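Local coordinates for DNA primase (Aquifex aeolicus, PDB 2AU3), which probably synthesises the short RNA primers that DNA polymerase extends during DNA replication, using a zinc-binding domain joined to a TOPRIM-containing RNA polymerase core, at residues L10-L24 and G65-Y79. Sequence-based numbering, arbitrary orientation.
Sequences LRREIDIVDVISEYL and GDAIKFVSLYEDISY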
loop_
_atom_site.group_PDB
_atom_site.type_symbol
_atom_site.label_atom_id
_atom_site.label_comp_id
_atom_site.label_asym_id
_atom_site.label_seq_id
_atom_site.Cartn_x
_atom_site.Cartn_y
_atom_site.Cartn_z
ATOM N N LEU A 10 24.080 -13.408 2.634
ATOM C CA LEU A 10 24.797 -12.325 1.963
ATOM C C LEU A 10 24.171 -10.990 2.313
ATOM O O LEU A 10 24.870 -10.049 2.666
ATOM C CB LEU A 10 24.807 -12.512 0.445
ATOM C CG LEU A 10 25.450 -11.381 -0.359
ATOM C CD1 LEU A 10 26.886 -11.079 0.114
ATOM C CD2 LEU A 10 25.407 -11.658 -1.866
ATOM N N ARG A 11 22.850 -10.897 2.201
ATOM C CA ARG A 11 22.210 -9.618 2.430
ATOM C C ARG A 11 22.451 -9.108 3.849
ATOM O O ARG A 11 22.687 -7.928 4.030
ATOM C CB ARG A 11 20.723 -9.686 2.178
ATOM C CG ARG A 11 20.347 -9.917 0.742
ATOM C CD ARG A 11 19.000 -10.523 0.647
ATOM N NE ARG A 11 18.442 -10.371 -0.677
ATOM C CZ ARG A 11 17.515 -11.162 -1.165
ATOM N NH1 ARG A 11 17.042 -12.166 -0.415
ATOM N NH2 ARG A 11 17.034 -10.937 -2.377
ATOM N N ARG A 12 22.374 -10.000 4.834
ATOM C CA ARG A 12 22.652 -9.633 6.236
ATOM C C ARG A 12 24.060 -9.029 6.433
ATOM O O ARG A 12 24.236 -8.045 7.160
ATOM C CB ARG A 12 22.459 -10.833 7.169
ATOM C CG ARG A 12 20.993 -11.297 7.349
ATOM C CD ARG A 12 20.883 -12.731 7.938
ATOM N NE ARG A 12 19.495 -13.183 8.077
ATOM C CZ ARG A 12 18.712 -12.924 9.125
ATOM N NH1 ARG A 12 19.172 -12.216 10.150
ATOM N NH2 ARG A 12 17.454 -13.372 9.147
ATOM N N GLU A 13 25.046 -9.606 5.759
ATOM C CA GLU A 13 26.440 -9.194 5.888
ATOM C C GLU A 13 26.759 -7.848 5.214
ATOM O O GLU A 13 27.673 -7.137 5.656
ATOM C CB GLU A 13 27.346 -10.286 5.311
ATOM C CG GLU A 13 28.838 -10.007 5.464
ATOM C CD GLU A 13 29.365 -10.337 6.852
ATOM O OE1 GLU A 13 28.554 -10.706 7.751
ATOM O OE2 GLU A 13 30.590 -10.215 7.049
ATOM N N ILE A 14 26.035 -7.505 4.141
ATOM C CA ILE A 14 26.319 -6.260 3.407
ATOM C C ILE A 14 25.819 -5.044 4.178
ATOM O O ILE A 14 24.772 -5.101 4.819
ATOM C CB ILE A 14 25.654 -6.257 2.011
ATOM C CG1 ILE A 14 26.311 -7.284 1.095
ATOM C CG2 ILE A 14 25.785 -4.899 1.387
ATOM C CD1 ILE A 14 25.371 -7.759 -0.005
ATOM N N ASP A 15 26.580 -3.954 4.130
ATOM C CA ASP A 15 26.092 -2.656 4.581
ATOM C C ASP A 15 26.009 -1.793 3.341
ATOM O O ASP A 15 27.023 -1.526 2.698
ATOM C CB ASP A 15 27.056 -2.022 5.611
ATOM C CG ASP A 15 26.499 -0.733 6.243
ATOM O OD1 ASP A 15 25.535 -0.120 5.698
ATOM O OD2 ASP A 15 26.960 -0.256 7.303
ATOM N N ILE A 16 24.795 -1.374 2.989
ATOM C CA ILE A 16 24.575 -0.634 1.750
ATOM C C ILE A 16 25.427 0.631 1.643
ATOM O O ILE A 16 25.825 1.018 0.552
ATOM C CB ILE A 16 23.086 -0.302 1.587
ATOM C CG1 ILE A 16 22.803 0.209 0.172
ATOM C CG2 ILE A 16 22.612 0.671 2.692
ATOM C CD1 ILE A 16 21.280 0.209 -0.169
ATOM N N VAL A 17 25.712 1.260 2.786
ATOM C CA VAL A 17 26.548 2.452 2.828
ATOM C C VAL A 17 27.951 2.146 2.291
ATOM O O VAL A 17 28.462 2.857 1.420
ATOM C CB VAL A 17 26.595 3.061 4.264
ATOM C CG1 VAL A 17 27.608 4.201 4.357
ATOM C CG2 VAL A 17 25.229 3.573 4.662
ATOM N N ASP A 18 28.568 1.078 2.780
ATOM C CA ASP A 18 29.876 0.668 2.241
ATOM C C ASP A 18 29.818 0.368 0.732
ATOM O O ASP A 18 30.712 0.787 -0.018
ATOM C CB ASP A 18 30.451 -0.550 2.983
ATOM C CG ASP A 18 30.704 -0.281 4.463
ATOM O OD1 ASP A 18 31.077 0.855 4.830
ATOM O OD2 ASP A 18 30.557 -1.160 5.338
ATOM N N VAL A 19 28.796 -0.353 0.268
ATOM C CA VAL A 19 28.802 -0.672 -1.177
ATOM C C VAL A 19 28.577 0.502 -2.105
ATOM O O VAL A 19 29.301 0.632 -3.092
ATOM C CB VAL A 19 28.081 -2.018 -1.635
ATOM C CG1 VAL A 19 27.374 -2.732 -0.532
ATOM C CG2 VAL A 19 27.202 -1.836 -2.889
ATOM N N ILE A 20 27.629 1.383 -1.783
ATOM C CA ILE A 20 27.367 2.514 -2.656
ATOM C C ILE A 20 28.505 3.562 -2.604
ATOM O O ILE A 20 28.796 4.237 -3.608
ATOM C CB ILE A 20 25.962 3.117 -2.360
ATOM C CG1 ILE A 20 24.881 2.019 -2.546
ATOM C CG2 ILE A 20 25.692 4.333 -3.253
ATOM C CD1 ILE A 20 23.415 2.515 -2.714
ATOM N N SER A 21 29.156 3.681 -1.452
ATOM C CA SER A 21 30.268 4.627 -1.298
ATOM C C SER A 21 31.475 4.307 -2.200
ATOM O O SER A 21 32.232 5.201 -2.557
ATOM C CB SER A 21 30.715 4.715 0.168
ATOM O OG SER A 21 31.618 5.803 0.349
ATOM N N GLU A 22 31.648 3.036 -2.559
ATOM C CA GLU A 22 32.641 2.639 -3.556
ATOM C C GLU A 22 32.395 3.330 -4.912
ATOM O O GLU A 22 33.342 3.665 -5.628
ATOM C CB GLU A 22 32.613 1.118 -3.746
ATOM C CG GLU A 22 32.892 0.323 -2.467
ATOM C CD GLU A 22 33.756 -0.905 -2.711
ATOM O OE1 GLU A 22 33.344 -1.806 -3.469
ATOM O OE2 GLU A 22 34.848 -0.984 -2.125
ATOM N N TYR A 23 31.122 3.548 -5.241
ATOM C CA TYR A 23 30.724 4.060 -6.557
ATOM C C TYR A 23 30.479 5.552 -6.525
ATOM O O TYR A 23 30.902 6.276 -7.432
ATOM C CB TYR A 23 29.433 3.402 -7.008
ATOM C CG TYR A 23 29.547 1.953 -7.343
ATOM C CD1 TYR A 23 29.926 1.546 -8.625
ATOM C CD2 TYR A 23 29.245 0.981 -6.400
ATOM C CE1 TYR A 23 30.004 0.210 -8.944
ATOM C CE2 TYR A 23 29.369 -0.360 -6.699
ATOM C CZ TYR A 23 29.716 -0.736 -7.976
ATOM O OH TYR A 23 29.811 -2.053 -8.283
ATOM N N LEU A 24 29.799 6.015 -5.474
ATOM C CA LEU A 24 29.369 7.410 -5.395
ATOM C C LEU A 24 29.992 8.214 -4.244
ATOM O O LEU A 24 30.378 7.660 -3.200
ATOM C CB LEU A 24 27.832 7.508 -5.335
ATOM C CG LEU A 24 27.038 6.685 -6.368
ATOM C CD1 LEU A 24 25.522 6.769 -6.137
ATOM C CD2 LEU A 24 27.410 7.081 -7.802
ATOM N N GLY A 65 15.954 0.431 -3.925
ATOM C CA GLY A 65 16.191 -0.968 -3.630
ATOM C C GLY A 65 17.322 -1.216 -2.641
ATOM O O GLY A 65 17.791 -0.294 -1.957
ATOM N N ASP A 66 17.769 -2.470 -2.566
ATOM C CA ASP A 66 18.854 -2.825 -1.657
ATOM C C ASP A 66 20.220 -2.656 -2.322
ATOM O O ASP A 66 20.337 -2.125 -3.448
ATOM C CB ASP A 66 18.662 -4.245 -1.043
ATOM C CG ASP A 66 18.779 -5.376 -2.087
ATOM O OD1 ASP A 66 19.186 -5.103 -3.227
ATOM O OD2 ASP A 66 18.482 -6.578 -1.854
ATOM N N ALA A 67 21.260 -3.062 -1.600
ATOM C CA ALA A 67 22.622 -2.899 -2.072
ATOM C C ALA A 67 22.925 -3.736 -3.322
ATOM O O ALA A 67 23.541 -3.243 -4.263
ATOM C CB ALA A 67 23.605 -3.236 -0.948
ATOM N N ILE A 68 22.504 -4.999 -3.334
ATOM C CA ILE A 68 22.729 -5.838 -4.501
ATOM C C ILE A 68 22.092 -5.205 -5.742
ATOM O O ILE A 68 22.677 -5.204 -6.847
ATOM C CB ILE A 68 22.122 -7.241 -4.294
ATOM C CG1 ILE A 68 22.867 -7.991 -3.173
ATOM C CG2 ILE A 68 22.148 -8.029 -5.637
ATOM C CD1 ILE A 68 22.147 -9.260 -2.680
ATOM N N LYS A 69 20.877 -4.701 -5.561
ATOM C CA LYS A 69 20.136 -4.088 -6.644
ATOM C C LYS A 69 20.860 -2.844 -7.170
ATOM O O LYS A 69 20.905 -2.623 -8.380
ATOM C CB LYS A 69 18.727 -3.727 -6.181
ATOM C CG LYS A 69 17.990 -2.833 -7.151
ATOM C CD LYS A 69 16.506 -3.102 -7.078
ATOM C CE LYS A 69 15.799 -2.570 -8.293
ATOM N NZ LYS A 69 14.482 -2.016 -7.896
ATOM N N PHE A 70 21.437 -2.039 -6.274
ATOM C CA PHE A 70 22.235 -0.899 -6.739
ATOM C C PHE A 70 23.344 -1.365 -7.707
ATOM O O PHE A 70 23.538 -0.793 -8.776
ATOM C CB PHE A 70 22.855 -0.092 -5.589
ATOM C CG PHE A 70 23.750 1.027 -6.082
ATOM C CD1 PHE A 70 23.207 2.257 -6.475
ATOM C CD2 PHE A 70 25.116 0.817 -6.239
ATOM C CE1 PHE A 70 24.022 3.281 -6.975
ATOM C CE2 PHE A 70 25.947 1.850 -6.737
ATOM C CZ PHE A 70 25.397 3.064 -7.114
ATOM N N VAL A 71 24.095 -2.378 -7.298
ATOM C CA VAL A 71 25.204 -2.868 -8.120
ATOM C C VAL A 71 24.674 -3.388 -9.459
ATOM O O VAL A 71 25.246 -3.080 -10.531
ATOM C CB VAL A 71 26.058 -3.938 -7.372
ATOM C CG1 VAL A 71 27.144 -4.532 -8.298
ATOM C CG2 VAL A 71 26.676 -3.337 -6.124
ATOM N N SER A 72 23.551 -4.117 -9.405
ATOM C CA SER A 72 22.900 -4.610 -10.625
ATOM C C SER A 72 22.617 -3.479 -11.603
ATOM O O SER A 72 22.807 -3.632 -12.824
ATOM C CB SER A 72 21.579 -5.319 -10.288
ATOM O OG SER A 72 20.972 -5.814 -11.457
ATOM N N LEU A 73 22.141 -2.355 -11.081
ATOM C CA LEU A 73 21.798 -1.234 -11.949
ATOM C C LEU A 73 23.052 -0.509 -12.410
ATOM O O LEU A 73 23.200 -0.205 -13.602
ATOM C CB LEU A 73 20.812 -0.259 -11.277
ATOM C CG LEU A 73 19.418 -0.780 -10.921
ATOM C CD1 LEU A 73 18.704 0.223 -9.974
ATOM C CD2 LEU A 73 18.593 -1.018 -12.165
ATOM N N TYR A 74 23.968 -0.253 -11.486
ATOM C CA TYR A 74 25.224 0.387 -11.859
ATOM C C TYR A 74 26.011 -0.414 -12.913
ATOM O O TYR A 74 26.470 0.150 -13.911
ATOM C CB TYR A 74 26.099 0.690 -10.632
ATOM C CG TYR A 74 27.115 1.784 -10.913
ATOM C CD1 TYR A 74 26.803 3.130 -10.696
ATOM C CD2 TYR A 74 28.363 1.470 -11.458
ATOM C CE1 TYR A 74 27.741 4.140 -10.980
ATOM C CE2 TYR A 74 29.309 2.463 -11.734
ATOM C CZ TYR A 74 28.995 3.789 -11.499
ATOM O OH TYR A 74 29.934 4.751 -11.785
ATOM N N GLU A 75 26.108 -1.725 -12.738
ATOM C CA GLU A 75 26.944 -2.530 -13.631
ATOM C C GLU A 75 26.205 -3.070 -14.855
ATOM O O GLU A 75 26.815 -3.698 -15.734
ATOM C CB GLU A 75 27.596 -3.681 -12.875
ATOM C CG GLU A 75 28.383 -3.240 -11.646
ATOM C CD GLU A 75 29.701 -2.545 -11.976
ATOM O OE1 GLU A 75 30.106 -2.515 -13.170
ATOM O OE2 GLU A 75 30.347 -2.031 -11.027
ATOM N N ASP A 76 24.898 -2.822 -14.901
ATOM C CA ASP A 76 24.016 -3.358 -15.946
ATOM C C ASP A 76 24.089 -4.881 -16.014
ATOM O O ASP A 76 24.371 -5.455 -17.058
ATOM C CB ASP A 76 24.324 -2.730 -17.306
ATOM C CG ASP A 76 23.232 -3.009 -18.340
ATOM O OD1 ASP A 76 22.059 -2.785 -18.029
ATOM O OD2 ASP A 76 23.454 -3.458 -19.490
ATOM N N ILE A 77 23.876 -5.518 -14.872
ATOM C CA ILE A 77 23.855 -6.977 -14.753
ATOM C C ILE A 77 22.620 -7.386 -13.953
ATOM O O ILE A 77 21.905 -6.539 -13.390
ATOM C CB ILE A 77 25.177 -7.552 -14.076
ATOM C CG1 ILE A 77 25.320 -7.100 -12.613
ATOM C CG2 ILE A 77 26.433 -7.212 -14.890
ATOM C CD1 ILE A 77 26.770 -7.315 -12.008
ATOM N N SER A 78 22.359 -8.682 -13.907
ATOM C CA SER A 78 21.192 -9.165 -13.200
ATOM C C SER A 78 21.390 -9.044 -11.688
ATOM O O SER A 78 22.522 -8.995 -11.170
ATOM C CB SER A 78 20.912 -10.618 -13.572
ATOM O OG SER A 78 21.783 -11.463 -12.854
ATOM N N TYR A 79 20.284 -9.012 -10.979
ATOM C CA TYR A 79 20.325 -8.986 -9.527
ATOM C C TYR A 79 21.281 -10.067 -8.989
ATOM O O TYR A 79 22.181 -9.779 -8.178
ATOM C CB TYR A 79 18.908 -9.148 -8.975
ATOM C CG TYR A 79 18.823 -8.994 -7.493
ATOM C CD1 TYR A 79 18.600 -7.743 -6.907
ATOM C CD2 TYR A 79 18.965 -10.097 -6.663
ATOM C CE1 TYR A 79 18.527 -7.606 -5.515
ATOM C CE2 TYR A 79 18.918 -9.970 -5.287
ATOM C CZ TYR A 79 18.690 -8.727 -4.719
ATOM O OH TYR A 79 18.626 -8.629 -3.344
#
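Tyr23 fits as a knob into a hole formed by Phe70, Val71, Tyr74 and Glu75. With CG anti to the carbonyl carbon (chi1 -69°), its ring turns one side to both Phe70 and Tyr74. Phe70 turns its edge to the Tyr23 face in an offset edge-to-face pair, planes at 66°, with Phe70 CE2 3.4 Å from Tyr23 CD2. Tyr74 is tilted, neither stacked nor edge-on, and takes Tyr23 CD1 over one face, 3.2 Å from Tyr74 CD2. At the far end Tyr23 OH donates to Glu75 OE2 at 2.8 Å; the acceptor lies in the ring plane and uses its anti lone pair. With an alanine here, Phe70 and Tyr74 would probably face a gap where the ring had been, and Glu75 OE2 would lose that hydroxyl. Ile20 lays CG1 over one face of Phe70 in a CH-pi contact, while Leu24 CD1 meets CZ of the same ring. These helices, 16-23 and 67-75, run nearly parallel, 18° apart and 9.7 Å between axes; both belong to the CHC2 zinc-ribbon domain, where helix 16-23 packs Ile16 and Ile20 on Val49 of strand 47-50 in the antiparallel sheet and helix 67-75 follows its edge strand 64-65. Ala67 is the small residue at their close approach: its CB is met by Ile14 CG2 at 3.6 Å, Ile16 CG1 and Val19 CG1. Further along, Val19 CG2 reaches Val71 CG2. On helix 6-13, Arg11 grips Tyr79 OH side-on and in the guanidinium plane, through NE at 3.2 Å and NH2 at 3.0 Å; its NH1 pairs with Glu103. The same hydroxyl donates to the syn lone pair of Asp66 OD2 at 2.5 Å, linking arginine to carboxylate, whose other oxygen, OD1, caps helix 67-75 at Lys69 N.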